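Local coordinates for protein terminal oxygenase component of carbazole (Janthinobacterium sp., PDB 7BUG) that catalyses, as the terminal oxygenase of a multicomponent system, the angular dioxygenation of carbazole with a Rieske [2Fe-2S] cluster and a mononuclear iron, at residues 155-163 and 303-314; 275-284 and 321-330. All blocks are in the same frame, centred on the assembly; numbering follows the deposited sequence. Where two conformers were deposited one is given.

Contact 1. Residues 155-163 and 303-314; sequences DDDMEILGK and PCANDEERKKYE
The backbone oxygen of D157 is met by C304 and P303. C304 N gives it a nearly straight hydrogen bond, 2.9 Å from N to D157 O. P303 CA adds a weak CA-H...O contact to D157 O at 3.3 Å. One residue on, M158 and P303 form an antiparallel non-hydrogen-bonded pair where strand 158-167 begins and strand 293-303 ends. Their side chains lie alongside each other and point the same way, with M158 SD 4.0 Å from P303 CD. Beside them, a carboxylate oxygen of D157 reaches P303 CB.

Past this pair the chain leaves the sheet and enters helix 307-327. The helix start is capped by N306, whose OD1 accepts from E309 N almost in line with its own C=O and more weakly from E308 N. A305 N returns a bond to E309 OE1.

In the loop before the helix, C304 CB meets E159 CG at 3.5 Å, a position set by chi1 of E159 (-70°). From the helix, R310, Y313 and E314 meet the strand. In the modelled conformer of E159, a bend at chi2 brings OE1 beside R310 CD. The R310 guanidinium pairs in its own plane with E314 OE2, 2.9 Å from NH1. Y313 has CG anti to the backbone N (chi1 175°), which directs the ring at the strand. L161 CD1 sits over one ring face, 3.8 Å from the Y313 centroid, in a CH-pi contact, and also lies beside E314 CG. The hydroxyl of Y313 bonds to L300 O in the neighbouring strand.

The strand is thus joined to the connection before the helix by a backbone bond, and to the helix by packing that is largely apolar. D307, R310, K311 and E314 form a separate salt-bridge network within the helix.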
loop_
_atom_site.group_PDB
_atom_site.type_symbol
_atom_site.label_atom_id
_atom_site.label_comp_id
_atom_site.label_asym_id
_atom_site.label_seq_id
_atom_site.Cartn_x
_atom_site.Cartn_y
_atom_site.Cartn_z
ATOM N N ASP A 155 15.623 -36.957 19.593
ATOM C CA ASP A 155 16.389 -37.907 20.463
ATOM C C ASP A 155 16.013 -37.645 21.924
ATOM O O ASP A 155 16.009 -36.485 22.318
ATOM C CB ASP A 155 17.895 -37.820 20.220
ATOM C CG ASP A 155 18.306 -38.478 18.921
ATOM O OD1 ASP A 155 17.411 -39.036 18.257
ATOM O OD2 ASP A 155 19.504 -38.382 18.564
ATOM N N ASP A 156 15.843 -38.701 22.737
ATOM C CA ASP A 156 15.502 -38.574 24.173
ATOM C C ASP A 156 16.442 -37.556 24.846
ATOM O O ASP A 156 15.956 -36.782 25.692
ATOM C CB ASP A 156 15.576 -39.935 24.882
ATOM C CG ASP A 156 15.206 -39.877 26.359
ATOM O OD1 ASP A 156 14.130 -39.308 26.667
ATOM O OD2 ASP A 156 16.020 -40.357 27.210
ATOM N N ASP A 157 17.743 -37.618 24.584
ATOM C CA ASP A 157 18.748 -36.862 25.385
ATOM C C ASP A 157 19.057 -35.496 24.749
ATOM O O ASP A 157 19.762 -34.702 25.361
ATOM C CB ASP A 157 20.029 -37.681 25.616
ATOM C CG ASP A 157 20.878 -37.939 24.387
ATOM O OD1 ASP A 157 20.324 -37.876 23.241
ATOM O OD2 ASP A 157 22.114 -38.188 24.573
ATOM N N MET A 158 18.474 -35.190 23.598
ATOM C CA MET A 158 18.746 -33.903 22.907
ATOM C C MET A 158 17.999 -32.763 23.608
ATOM O O MET A 158 16.761 -32.819 23.744
ATOM C CB MET A 158 18.325 -34.005 21.443
ATOM C CG MET A 158 18.707 -32.765 20.649
ATOM S SD MET A 158 20.477 -32.648 20.340
ATOM C CE MET A 158 20.803 -34.069 19.299
ATOM N N GLU A 159 18.742 -31.813 24.181
ATOM C CA GLU A 159 18.174 -30.606 24.817
ATOM C C GLU A 159 18.140 -29.506 23.755
ATOM O O GLU A 159 19.186 -29.267 23.072
ATOM C CB GLU A 159 18.944 -30.195 26.071
ATOM C CG GLU A 159 18.735 -31.175 27.212
ATOM C CD GLU A 159 17.280 -31.411 27.601
ATOM O OE1 GLU A 159 16.515 -30.422 27.731
ATOM O OE2 GLU A 159 16.920 -32.603 27.825
ATOM N N ILE A 160 16.960 -28.949 23.601
ATOM C CA ILE A 160 16.700 -27.908 22.581
ATOM C C ILE A 160 16.470 -26.579 23.279
ATOM O O ILE A 160 15.653 -26.483 24.199
ATOM C CB ILE A 160 15.508 -28.328 21.723
ATOM C CG1 ILE A 160 15.801 -29.567 20.863
ATOM C CG2 ILE A 160 15.037 -27.143 20.904
ATOM C CD1 ILE A 160 16.953 -29.456 19.890
ATOM N N LEU A 161 17.149 -25.554 22.782
ATOM C CA LEU A 161 16.962 -24.180 23.254
ATOM C C LEU A 161 16.887 -23.308 21.999
ATOM O O LEU A 161 17.565 -23.628 21.029
ATOM C CB LEU A 161 18.128 -23.805 24.161
ATOM C CG LEU A 161 18.165 -24.542 25.502
ATOM C CD1 LEU A 161 19.524 -24.319 26.177
ATOM C CD2 LEU A 161 17.036 -24.061 26.364
ATOM N N GLY A 162 16.161 -22.206 22.053
ATOM C CA GLY A 162 16.042 -21.460 20.794
ATOM C C GLY A 162 15.621 -20.029 20.917
ATOM O O GLY A 162 15.490 -19.446 22.025
ATOM N N LYS A 163 15.325 -19.485 19.751
ATOM C CA LYS A 163 14.839 -18.118 19.567
ATOM C C LYS A 163 13.914 -18.098 18.341
ATOM O O LYS A 163 14.187 -18.847 17.398
ATOM C CB LYS A 163 16.059 -17.231 19.309
ATOM C CG LYS A 163 15.718 -15.781 19.217
ATOM C CD LYS A 163 16.895 -14.951 18.847
ATOM C CE LYS A 163 16.405 -13.565 18.535
ATOM N NZ LYS A 163 17.502 -12.811 17.917
ATOM N N PRO A 303 23.109 -33.015 23.268
ATOM C CA PRO A 303 22.840 -34.117 24.193
ATOM C C PRO A 303 23.252 -33.736 25.613
ATOM O O PRO A 303 24.376 -33.271 25.856
ATOM C CB PRO A 303 23.682 -35.257 23.644
ATOM C CG PRO A 303 23.902 -34.902 22.174
ATOM C CD PRO A 303 24.014 -33.393 22.166
ATOM N N CYS A 304 22.336 -33.936 26.543
ATOM C CA CYS A 304 22.514 -33.682 27.992
ATOM C C CYS A 304 21.943 -34.893 28.740
ATOM O O CYS A 304 20.775 -35.276 28.471
ATOM C CB CYS A 304 21.767 -32.445 28.462
ATOM S SG CYS A 304 22.404 -30.917 27.733
ATOM N N ALA A 305 22.748 -35.494 29.606
ATOM C CA ALA A 305 22.446 -36.791 30.243
ATOM C C ALA A 305 21.561 -36.568 31.469
ATOM O O ALA A 305 20.846 -37.503 31.859
ATOM C CB ALA A 305 23.734 -37.481 30.596
ATOM N N ASN A 306 21.611 -35.397 32.087
ATOM C CA ASN A 306 20.909 -35.185 33.374
ATOM C C ASN A 306 20.708 -33.699 33.592
ATOM O O ASN A 306 21.202 -32.911 32.731
ATOM C CB ASN A 306 21.674 -35.847 34.524
ATOM C CG ASN A 306 23.136 -35.472 34.529
ATOM O OD1 ASN A 306 23.477 -34.320 34.266
ATOM N ND2 ASN A 306 24.003 -36.436 34.809
ATOM N N ASP A 307 20.003 -33.336 34.672
ATOM C CA ASP A 307 19.578 -31.941 34.969
ATOM C C ASP A 307 20.816 -31.049 35.065
ATOM O O ASP A 307 20.692 -29.845 34.773
ATOM C CB ASP A 307 18.749 -31.811 36.253
ATOM C CG ASP A 307 17.327 -32.344 36.156
ATOM O OD1 ASP A 307 16.786 -32.385 35.035
ATOM O OD2 ASP A 307 16.769 -32.726 37.212
ATOM N N GLU A 308 21.958 -31.609 35.463
ATOM C CA GLU A 308 23.210 -30.847 35.705
ATOM C C GLU A 308 23.803 -30.395 34.352
ATOM O O GLU A 308 24.167 -29.223 34.222
ATOM C CB GLU A 308 24.180 -31.713 36.529
ATOM C CG GLU A 308 23.755 -31.903 37.994
ATOM C CD GLU A 308 22.558 -32.819 38.289
ATOM O OE1 GLU A 308 22.542 -33.981 37.802
ATOM O OE2 GLU A 308 21.630 -32.374 39.009
ATOM N N GLU A 309 23.951 -31.313 33.404
ATOM C CA GLU A 309 24.366 -31.023 32.002
ATOM C C GLU A 309 23.343 -30.071 31.343
ATOM O O GLU A 309 23.769 -29.115 30.604
ATOM C CB GLU A 309 24.514 -32.319 31.200
ATOM C CG GLU A 309 25.798 -33.082 31.508
ATOM C CD GLU A 309 26.049 -34.370 30.728
ATOM O OE1 GLU A 309 25.380 -34.594 29.691
ATOM O OE2 GLU A 309 26.924 -35.177 31.171
ATOM N N ARG A 310 22.044 -30.276 31.581
ATOM C CA ARG A 310 21.008 -29.394 30.975
ATOM C C ARG A 310 21.231 -27.971 31.500
ATOM O O ARG A 310 21.122 -27.015 30.717
ATOM C CB ARG A 310 19.588 -29.898 31.272
ATOM C CG ARG A 310 18.495 -28.913 30.887
ATOM C CD ARG A 310 17.104 -29.462 31.176
ATOM N NE ARG A 310 16.826 -29.579 32.609
ATOM C CZ ARG A 310 16.605 -28.563 33.450
ATOM N NH1 ARG A 310 16.627 -27.309 33.028
ATOM N NH2 ARG A 310 16.369 -28.810 34.726
ATOM N N LYS A 311 21.517 -27.812 32.796
ATOM C CA LYS A 311 21.671 -26.464 33.428
ATOM C C LYS A 311 22.913 -25.759 32.863
ATOM O O LYS A 311 22.824 -24.554 32.577
ATOM C CB LYS A 311 21.777 -26.561 34.957
ATOM C CG LYS A 311 20.443 -26.733 35.679
ATOM C CD LYS A 311 19.529 -25.514 35.573
ATOM C CE LYS A 311 18.092 -25.810 35.964
ATOM N NZ LYS A 311 17.191 -24.660 35.699
ATOM N N LYS A 312 24.005 -26.506 32.715
ATOM C CA LYS A 312 25.302 -26.039 32.157
ATOM C C LYS A 312 25.084 -25.604 30.695
ATOM O O LYS A 312 25.584 -24.542 30.280
ATOM C CB LYS A 312 26.328 -27.166 32.266
ATOM C CG LYS A 312 27.667 -26.895 31.598
ATOM C CD LYS A 312 28.854 -27.462 32.358
ATOM C CE LYS A 312 30.170 -26.953 31.814
ATOM N NZ LYS A 312 30.370 -27.403 30.419
ATOM N N TYR A 313 24.306 -26.376 29.942
ATOM C CA TYR A 313 23.965 -26.008 28.542
ATOM C C TYR A 313 23.111 -24.726 28.552
ATOM O O TYR A 313 23.422 -23.790 27.772
ATOM C CB TYR A 313 23.305 -27.206 27.862
ATOM C CG TYR A 313 22.814 -26.892 26.478
ATOM C CD1 TYR A 313 23.673 -26.307 25.569
ATOM C CD2 TYR A 313 21.537 -27.255 26.066
ATOM C CE1 TYR A 313 23.250 -26.004 24.290
ATOM C CE2 TYR A 313 21.103 -26.960 24.786
ATOM C CZ TYR A 313 21.981 -26.374 23.895
ATOM O OH TYR A 313 21.607 -26.093 22.611
ATOM N N GLU A 314 22.069 -24.632 29.369
ATOM C CA GLU A 314 21.196 -23.431 29.443
ATOM C C GLU A 314 22.033 -22.182 29.735
ATOM O O GLU A 314 21.746 -21.117 29.173
ATOM C CB GLU A 314 20.106 -23.570 30.501
ATOM C CG GLU A 314 19.105 -24.676 30.193
ATOM C CD GLU A 314 17.983 -24.875 31.212
ATOM O OE1 GLU A 314 18.100 -24.403 32.372
ATOM O OE2 GLU A 314 16.996 -25.517 30.842
#

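Contact 2. Residues 275-284 and 321-330; sequences FPNPDMMQFE and WKPMALEGFN
Q282 NE2 donates to N330 OD1 over 3.0 Å, and the bond is nearly straight. N330 OD1 lies in the amide plane of Q282, while the two amide planes stand almost perpendicular, 84° apart. A water ties the same pair again: it donates to Q282 OE1 and to N330 OD1. Q282 NE2 also donates to E284 OE1, so both ends of this buried amide are held and its rotation is set. L326 CD2 packs against the amide.

Next to this polar cluster, F275 CZ lies over one face of F329, 3.7 Å from F329 CE2. The two rings are inclined to each other at 56°. P276, which follows a cis peptide bond, places CB against A325 CB at 3.6 Å and CG near W321 CE3.

At the far end, M280 SD sits almost directly above the five-membered ring of W321, 3.7 Å from its centroid, a Met-aromatic contact. N277 crosses the six-membered ring at a slant, with CG 3.5 Å from W321 CH2. A type I turn from N277 to M280 brings both residues to this indole.

Further out, Y296 OH holds E284 OE1 and Y286 OH holds OE2. N330 ND2 bonds to D333, and the F329 ring stacks on H187. D333 and H187 are ligands of the mononuclear iron, so this contact is second-shell structure of a ring-hydroxylating oxygenase's catalytic site.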
loop_
_atom_site.group_PDB
_atom_site.type_symbol
_atom_site.label_atom_id
_atom_site.label_comp_id
_atom_site.label_asym_id
_atom_site.label_seq_id
_atom_site.Cartn_x
_atom_site.Cartn_y
_atom_site.Cartn_z
ATOM N N PHE A 275 27.301 -27.371 14.987
ATOM C CA PHE A 275 27.243 -25.892 14.901
ATOM C C PHE A 275 26.484 -25.360 16.088
ATOM O O PHE A 275 25.537 -26.023 16.494
ATOM C CB PHE A 275 26.515 -25.441 13.638
ATOM C CG PHE A 275 26.919 -24.050 13.229
ATOM C CD1 PHE A 275 28.091 -23.854 12.520
ATOM C CD2 PHE A 275 26.144 -22.961 13.592
ATOM C CE1 PHE A 275 28.485 -22.565 12.194
ATOM C CE2 PHE A 275 26.550 -21.671 13.260
ATOM C CZ PHE A 275 27.731 -21.495 12.580
ATOM N N PRO A 276 26.833 -24.208 16.713
ATOM C CA PRO A 276 27.996 -23.360 16.347
ATOM C C PRO A 276 29.313 -23.753 17.049
ATOM O O PRO A 276 30.331 -23.048 16.929
ATOM C CB PRO A 276 27.499 -22.008 16.870
ATOM C CG PRO A 276 26.793 -22.394 18.148
ATOM C CD PRO A 276 25.974 -23.578 17.712
ATOM N N ASN A 277 29.286 -24.913 17.701
ATOM C CA ASN A 277 30.430 -25.525 18.444
ATOM C C ASN A 277 30.435 -27.022 18.153
ATOM O O ASN A 277 29.405 -27.596 17.783
ATOM C CB ASN A 277 30.346 -25.151 19.913
ATOM C CG ASN A 277 31.691 -25.159 20.613
ATOM O OD1 ASN A 277 32.628 -24.541 20.126
ATOM N ND2 ASN A 277 31.780 -25.875 21.724
ATOM N N PRO A 278 31.595 -27.726 18.232
ATOM C CA PRO A 278 31.644 -29.135 17.839
ATOM C C PRO A 278 30.749 -30.090 18.639
ATOM O O PRO A 278 30.589 -31.191 18.169
ATOM C CB PRO A 278 33.143 -29.485 17.944
ATOM C CG PRO A 278 33.804 -28.142 17.676
ATOM C CD PRO A 278 32.953 -27.179 18.464
ATOM N N ASP A 279 30.203 -29.657 19.784
ATOM C CA ASP A 279 29.431 -30.468 20.750
ATOM C C ASP A 279 27.925 -30.227 20.573
ATOM O O ASP A 279 27.093 -30.813 21.335
ATOM C CB ASP A 279 29.910 -30.150 22.171
ATOM C CG ASP A 279 29.624 -28.712 22.598
ATOM O OD1 ASP A 279 29.714 -27.825 21.742
ATOM O OD2 ASP A 279 29.267 -28.492 23.790
ATOM N N MET A 280 27.538 -29.404 19.601
ATOM C CA MET A 280 26.096 -29.074 19.479
ATOM C C MET A 280 25.679 -29.039 18.009
ATOM O O MET A 280 26.525 -29.136 17.124
ATOM C CB MET A 280 25.779 -27.786 20.241
ATOM C CG MET A 280 26.365 -26.545 19.715
ATOM S SD MET A 280 26.443 -25.246 21.054
ATOM C CE MET A 280 24.876 -25.332 21.864
ATOM N N MET A 281 24.374 -28.949 17.754
ATOM C CA MET A 281 23.898 -28.844 16.370
ATOM C C MET A 281 22.807 -27.786 16.265
ATOM O O MET A 281 22.262 -27.385 17.271
ATOM C CB MET A 281 23.409 -30.183 15.818
ATOM C CG MET A 281 22.467 -30.911 16.670
ATOM S SD MET A 281 22.322 -32.664 16.085
ATOM C CE MET A 281 23.747 -33.436 16.852
ATOM N N GLN A 282 22.629 -27.269 15.056
ATOM C CA GLN A 282 21.626 -26.213 14.848
ATOM C C GLN A 282 20.480 -26.767 14.000
ATOM O O GLN A 282 20.745 -27.355 12.960
ATOM C CB GLN A 282 22.302 -24.978 14.265
ATOM C CG GLN A 282 21.355 -23.822 14.041
ATOM C CD GLN A 282 22.004 -22.451 14.010
ATOM O OE1 GLN A 282 23.122 -22.281 14.500
ATOM N NE2 GLN A 282 21.315 -21.462 13.435
ATOM N N PHE A 283 19.255 -26.549 14.447
ATOM C CA PHE A 283 18.066 -26.878 13.629
ATOM C C PHE A 283 17.257 -25.595 13.494
ATOM O O PHE A 283 16.902 -24.978 14.507
ATOM C CB PHE A 283 17.218 -27.966 14.286
ATOM C CG PHE A 283 17.902 -29.190 14.853
ATOM C CD1 PHE A 283 18.341 -29.215 16.178
ATOM C CD2 PHE A 283 18.061 -30.343 14.092
ATOM C CE1 PHE A 283 18.903 -30.369 16.719
ATOM C CE2 PHE A 283 18.605 -31.494 14.649
ATOM C CZ PHE A 283 18.991 -31.511 15.966
ATOM N N GLU A 284 16.978 -25.162 12.268
ATOM C CA GLU A 284 16.237 -23.910 12.119
ATOM C C GLU A 284 15.157 -24.096 11.043
ATOM O O GLU A 284 15.403 -24.618 9.948
ATOM C CB GLU A 284 17.175 -22.716 11.876
ATOM C CG GLU A 284 17.996 -22.829 10.647
ATOM C CD GLU A 284 18.853 -21.570 10.417
ATOM O OE1 GLU A 284 19.302 -21.008 11.452
ATOM O OE2 GLU A 284 18.976 -21.132 9.281
ATOM N N TRP A 321 25.965 -18.762 23.303
ATOM C CA TRP A 321 25.599 -19.261 21.950
ATOM C C TRP A 321 24.447 -18.444 21.343
ATOM O O TRP A 321 24.442 -18.278 20.092
ATOM C CB TRP A 321 25.307 -20.757 21.978
ATOM C CG TRP A 321 26.452 -21.556 22.506
ATOM C CD1 TRP A 321 26.426 -22.403 23.576
ATOM C CD2 TRP A 321 27.803 -21.542 22.047
ATOM N NE1 TRP A 321 27.666 -22.932 23.792
ATOM C CE2 TRP A 321 28.529 -22.444 22.863
ATOM C CE3 TRP A 321 28.469 -20.871 21.031
ATOM C CZ2 TRP A 321 29.885 -22.681 22.685
ATOM C CZ3 TRP A 321 29.799 -21.128 20.837
ATOM C CH2 TRP A 321 30.497 -22.015 21.661
ATOM N N LYS A 322 23.478 -18.020 22.128
ATOM C CA LYS A 322 22.369 -17.192 21.613
ATOM C C LYS A 322 22.922 -15.856 21.110
ATOM O O LYS A 322 22.690 -15.479 19.963
ATOM C CB LYS A 322 21.239 -17.059 22.624
ATOM C CG LYS A 322 20.134 -16.118 22.165
ATOM C CD LYS A 322 18.933 -16.178 23.062
ATOM C CE LYS A 322 17.939 -15.078 22.764
ATOM N NZ LYS A 322 16.985 -14.907 23.887
ATOM N N PRO A 323 23.642 -15.042 21.920
ATOM C CA PRO A 323 24.084 -13.737 21.422
ATOM C C PRO A 323 25.170 -13.862 20.348
ATOM O O PRO A 323 25.168 -13.041 19.432
ATOM C CB PRO A 323 24.565 -12.994 22.692
ATOM C CG PRO A 323 24.892 -14.084 23.661
ATOM C CD PRO A 323 23.929 -15.223 23.349
ATOM N N MET A 324 26.077 -14.827 20.439
ATOM C CA MET A 324 27.252 -14.885 19.539
ATOM C C MET A 324 26.859 -15.508 18.193
ATOM O O MET A 324 27.388 -15.098 17.154
ATOM C CB MET A 324 28.376 -15.708 20.142
ATOM C CG MET A 324 29.684 -15.447 19.481
ATOM S SD MET A 324 30.994 -16.391 20.326
ATOM C CE MET A 324 32.197 -16.559 19.027
ATOM N N ALA A 325 25.996 -16.519 18.229
ATOM C CA ALA A 325 25.715 -17.388 17.062
ATOM C C ALA A 325 24.303 -17.077 16.540
ATOM O O ALA A 325 24.203 -16.624 15.371
ATOM C CB ALA A 325 25.859 -18.838 17.484
ATOM N N LEU A 326 23.258 -17.378 17.327
ATOM C CA LEU A 326 21.852 -17.187 16.868
ATOM C C LEU A 326 21.644 -15.736 16.462
ATOM O O LEU A 326 20.974 -15.486 15.463
ATOM C CB LEU A 326 20.831 -17.625 17.906
ATOM C CG LEU A 326 20.850 -19.126 18.223
ATOM C CD1 LEU A 326 19.578 -19.499 18.989
ATOM C CD2 LEU A 326 21.010 -19.960 16.971
ATOM N N GLU A 327 22.270 -14.794 17.169
ATOM C CA GLU A 327 22.150 -13.366 16.786
ATOM C C GLU A 327 23.372 -12.956 15.981
ATOM O O GLU A 327 23.220 -12.610 14.808
ATOM C CB GLU A 327 21.920 -12.541 18.048
ATOM C CG GLU A 327 20.552 -12.759 18.620
ATOM C CD GLU A 327 20.315 -12.308 20.051
ATOM O OE1 GLU A 327 21.240 -11.747 20.657
ATOM O OE2 GLU A 327 19.214 -12.525 20.564
ATOM N N GLY A 328 24.578 -13.061 16.546
ATOM C CA GLY A 328 25.816 -12.484 15.971
ATOM C C GLY A 328 26.326 -13.180 14.713
ATOM O O GLY A 328 27.188 -12.618 14.003
ATOM N N PHE A 329 25.868 -14.389 14.405
ATOM C CA PHE A 329 26.194 -15.023 13.112
ATOM C C PHE A 329 24.982 -14.923 12.176
ATOM O O PHE A 329 25.108 -14.470 11.000
ATOM C CB PHE A 329 26.629 -16.465 13.359
ATOM C CG PHE A 329 27.115 -17.212 12.170
ATOM C CD1 PHE A 329 28.444 -17.165 11.784
ATOM C CD2 PHE A 329 26.243 -17.994 11.426
ATOM C CE1 PHE A 329 28.899 -17.933 10.725
ATOM C CE2 PHE A 329 26.694 -18.697 10.329
ATOM C CZ PHE A 329 28.020 -18.672 9.971
ATOM N N ASN A 330 23.803 -15.318 12.671
ATOM C CA ASN A 330 22.627 -15.426 11.747
ATOM C C ASN A 330 21.964 -14.086 11.434
ATOM O O ASN A 330 21.173 -14.042 10.485
ATOM C CB ASN A 330 21.567 -16.426 12.218
ATOM C CG ASN A 330 22.070 -17.850 12.137
ATOM O OD1 ASN A 330 22.039 -18.540 13.144
ATOM N ND2 ASN A 330 22.531 -18.305 10.977
HETATM O O HOH W 1 24.092 -19.661 14.667
#

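Overall arrangement
Contacts 1 and 2 lie about 15 Å apart, centre to centre, in the catalytic domain of the homotrimeric ring hydroxylase family. They share helix 307-327: contact 1 uses its start, contact 2 its last turns. Both also reach the same antiparallel sheet, where strand 293-303 lies between strands 158-167 and 281-288. Along the chain their segments alternate, in the order 155-163, 275-284, 303-314, 321-330. They touch directly through a K163 to E327 salt bridge and through M158 with M281 and I160 with F283. The helix and the residues just after it thus run from the edge strand to the surroundings of the iron, and only contact 2 borders the metal's ligands.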